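Local structure of multicopper oxidase (Pseudomonas thermotolerans, 6VOW) at residues G374-E379 and V425-D430. The protein probably oxidises phenolic, lignin-related substrates in the manner of a laccase, passing the electrons through its copper centres to reduce dioxygen to water. Sequence-based numbering, arbitrary orientation.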
loop_
_atom_site.group_PDB
_atom_site.type_symbol
_atom_site.label_atom_id
_atom_site.label_comp_id
_atom_site.label_asym_id
_atom_site.label_seq_id
_atom_site.Cartn_x
_atom_site.Cartn_y
_atom_site.Cartn_z
ATOM N N GLY A 374 -3.983 24.027 7.164
ATOM C CA GLY A 374 -2.628 24.563 6.992
ATOM C C GLY A 374 -1.886 23.836 5.882
ATOM O O GLY A 374 -2.056 22.625 5.663
ATOM N N HIS A 375 -1.018 24.578 5.226
ATOM C CA HIS A 375 -0.209 24.077 4.118
ATOM C C HIS A 375 1.242 23.941 4.648
ATOM O O HIS A 375 1.802 24.886 5.201
ATOM C CB HIS A 375 -0.329 25.022 2.933
ATOM C CG HIS A 375 -1.693 25.020 2.272
ATOM N ND1 HIS A 375 -2.846 25.401 2.921
ATOM C CD2 HIS A 375 -2.065 24.715 1.007
ATOM C CE1 HIS A 375 -3.881 25.288 2.102
ATOM N NE2 HIS A 375 -3.425 24.883 0.927
ATOM N N TYR A 376 1.791 22.738 4.514
ATOM C CA TYR A 376 3.080 22.387 5.064
ATOM C C TYR A 376 3.895 21.691 4.017
ATOM O O TYR A 376 3.348 21.053 3.098
ATOM C CB TYR A 376 2.913 21.485 6.286
ATOM C CG TYR A 376 2.154 22.115 7.404
ATOM C CD1 TYR A 376 0.805 21.919 7.521
ATOM C CD2 TYR A 376 2.783 22.905 8.356
ATOM C CE1 TYR A 376 0.079 22.511 8.531
ATOM C CE2 TYR A 376 2.059 23.482 9.396
ATOM C CZ TYR A 376 0.699 23.294 9.443
ATOM O OH TYR A 376 -0.067 23.825 10.406
ATOM N N ILE A 377 5.211 21.855 4.139
ATOM C CA ILE A 377 6.198 21.099 3.366
ATOM C C ILE A 377 6.861 20.256 4.416
ATOM O O ILE A 377 7.227 20.798 5.458
ATOM C CB ILE A 377 7.374 21.941 2.789
ATOM C CG1 ILE A 377 6.937 23.247 2.123
ATOM C CG2 ILE A 377 8.253 21.095 1.867
ATOM C CD1 ILE A 377 6.384 23.073 0.751
ATOM N N PHE A 378 7.017 18.961 4.135
ATOM C CA PHE A 378 7.798 18.012 4.906
ATOM C C PHE A 378 9.061 17.726 4.102
ATOM O O PHE A 378 8.983 17.242 2.956
ATOM C CB PHE A 378 7.031 16.706 5.100
ATOM C CG PHE A 378 5.933 16.776 6.119
ATOM C CD1 PHE A 378 5.323 17.977 6.520
ATOM C CD2 PHE A 378 5.491 15.608 6.688
ATOM C CE1 PHE A 378 4.296 17.975 7.471
ATOM C CE2 PHE A 378 4.483 15.602 7.613
ATOM C CZ PHE A 378 3.886 16.780 8.023
ATOM N N GLU A 379 10.206 18.079 4.690
ATOM C CA GLU A 379 11.484 17.642 4.216
ATOM C C GLU A 379 11.727 16.292 4.841
ATOM O O GLU A 379 11.764 16.154 6.068
ATOM C CB GLU A 379 12.611 18.586 4.612
ATOM C CG GLU A 379 13.894 18.292 3.804
ATOM C CD GLU A 379 15.119 19.094 4.249
ATOM O OE1 GLU A 379 15.641 18.801 5.365
ATOM O OE2 GLU A 379 15.586 19.988 3.476
ATOM N N VAL A 425 8.236 17.143 0.294
ATOM C CA VAL A 425 6.914 16.601 0.170
ATOM C C VAL A 425 5.979 17.672 0.776
ATOM O O VAL A 425 6.323 18.302 1.778
ATOM C CB VAL A 425 6.926 15.238 0.920
ATOM C CG1 VAL A 425 5.716 15.007 1.770
ATOM C CG2 VAL A 425 7.063 14.097 -0.039
ATOM N N ALA A 426 4.807 17.874 0.179
ATOM C CA ALA A 426 3.885 18.904 0.604
ATOM C C ALA A 426 2.423 18.434 0.684
ATOM O O ALA A 426 1.959 17.640 -0.121
ATOM C CB ALA A 426 4.016 20.071 -0.358
ATOM N N LEU A 427 1.718 18.967 1.677
ATOM C CA LEU A 427 0.386 18.551 2.016
ATOM C C LEU A 427 -0.413 19.702 2.499
ATOM O O LEU A 427 0.147 20.696 2.961
ATOM C CB LEU A 427 0.436 17.538 3.151
ATOM C CG LEU A 427 1.178 17.946 4.428
ATOM C CD1 LEU A 427 0.191 18.183 5.504
ATOM C CD2 LEU A 427 2.172 16.892 4.950
ATOM N N VAL A 428 -1.742 19.545 2.407
ATOM C CA VAL A 428 -2.705 20.321 3.163
ATOM C C VAL A 428 -3.144 19.492 4.341
ATOM O O VAL A 428 -3.453 18.338 4.180
ATOM C CB VAL A 428 -3.916 20.726 2.292
ATOM C CG1 VAL A 428 -4.932 21.607 3.102
ATOM C CG2 VAL A 428 -3.383 21.402 0.989
ATOM N N ALA A 429 -3.135 20.097 5.540
ATOM C CA ALA A 429 -3.489 19.411 6.782
ATOM C C ALA A 429 -5.004 19.479 6.869
ATOM O O ALA A 429 -5.583 20.215 7.633
ATOM C CB ALA A 429 -2.786 20.030 7.958
ATOM N N ASP A 430 -5.576 18.595 6.070
ATOM C CA ASP A 430 -6.941 18.565 5.565
ATOM C C ASP A 430 -7.928 17.973 6.546
ATOM O O ASP A 430 -9.080 18.279 6.520
ATOM C CB ASP A 430 -6.913 17.554 4.380
ATOM C CG ASP A 430 -7.619 18.044 3.167
ATOM O OD1 ASP A 430 -8.585 18.866 3.276
ATOM O OD2 ASP A 430 -7.188 17.578 2.067
#
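Tyr376 and Leu427 are an antiparallel hydrogen-bonded pair, each giving its N-H to the other's carbonyl: Tyr376 N lies 3.0 Å from Leu427 O, and the return bond, Leu427 N to Tyr376 O, has the same length and is only slightly more bent. Phe378 and Val425 repeat the exchange. Phe378 N bonds Val425 O at a modelled length too short to be taken at face value, whereas the bond from Val425 N to Phe378 O bends to 138° at the hydrogen. Next along from Tyr376-Leu427, Ala429 N donates to Gly374 O at 2.8 Å, the last of five backbone bonds; Ala429 also centres an inverse gamma turn. At the intervening non-hydrogen-bonded pairs, His375-Val428 and Ile377-Ala426, alpha C-H groups lean on the same carbonyls.

On the face of Tyr376, Phe378, Val425 and Leu427, Leu427 CD2 sits over the centre of the Phe378 ring in a CH-pi contact, 3.5 Å from the centroid; chi1 of 54° sets CG between backbone N and carbonyl carbon, and the chi2 turn to 108° completes the placing of CD2. Ala429 CB meets the Tyr376 ring at its edge, 3.8 Å from CE1, while the phenol OH is hydrogen-bonded to Lys371 N. On the other face, Val428 CG2 lies over the His375 imidazole, whose ND1 is weakly hydrogen-bonded to Gly373 O.

The outward-facing backbone groups of His375, Ile377 and Glu379 hydrogen-bond to strand 323-329, and strand 397-402 flanks 422-428. Leu370 of strand 368-370, in the facing sheet of this cupredoxin-like domain, packs against Tyr376, Phe378, Leu427 and Ala429.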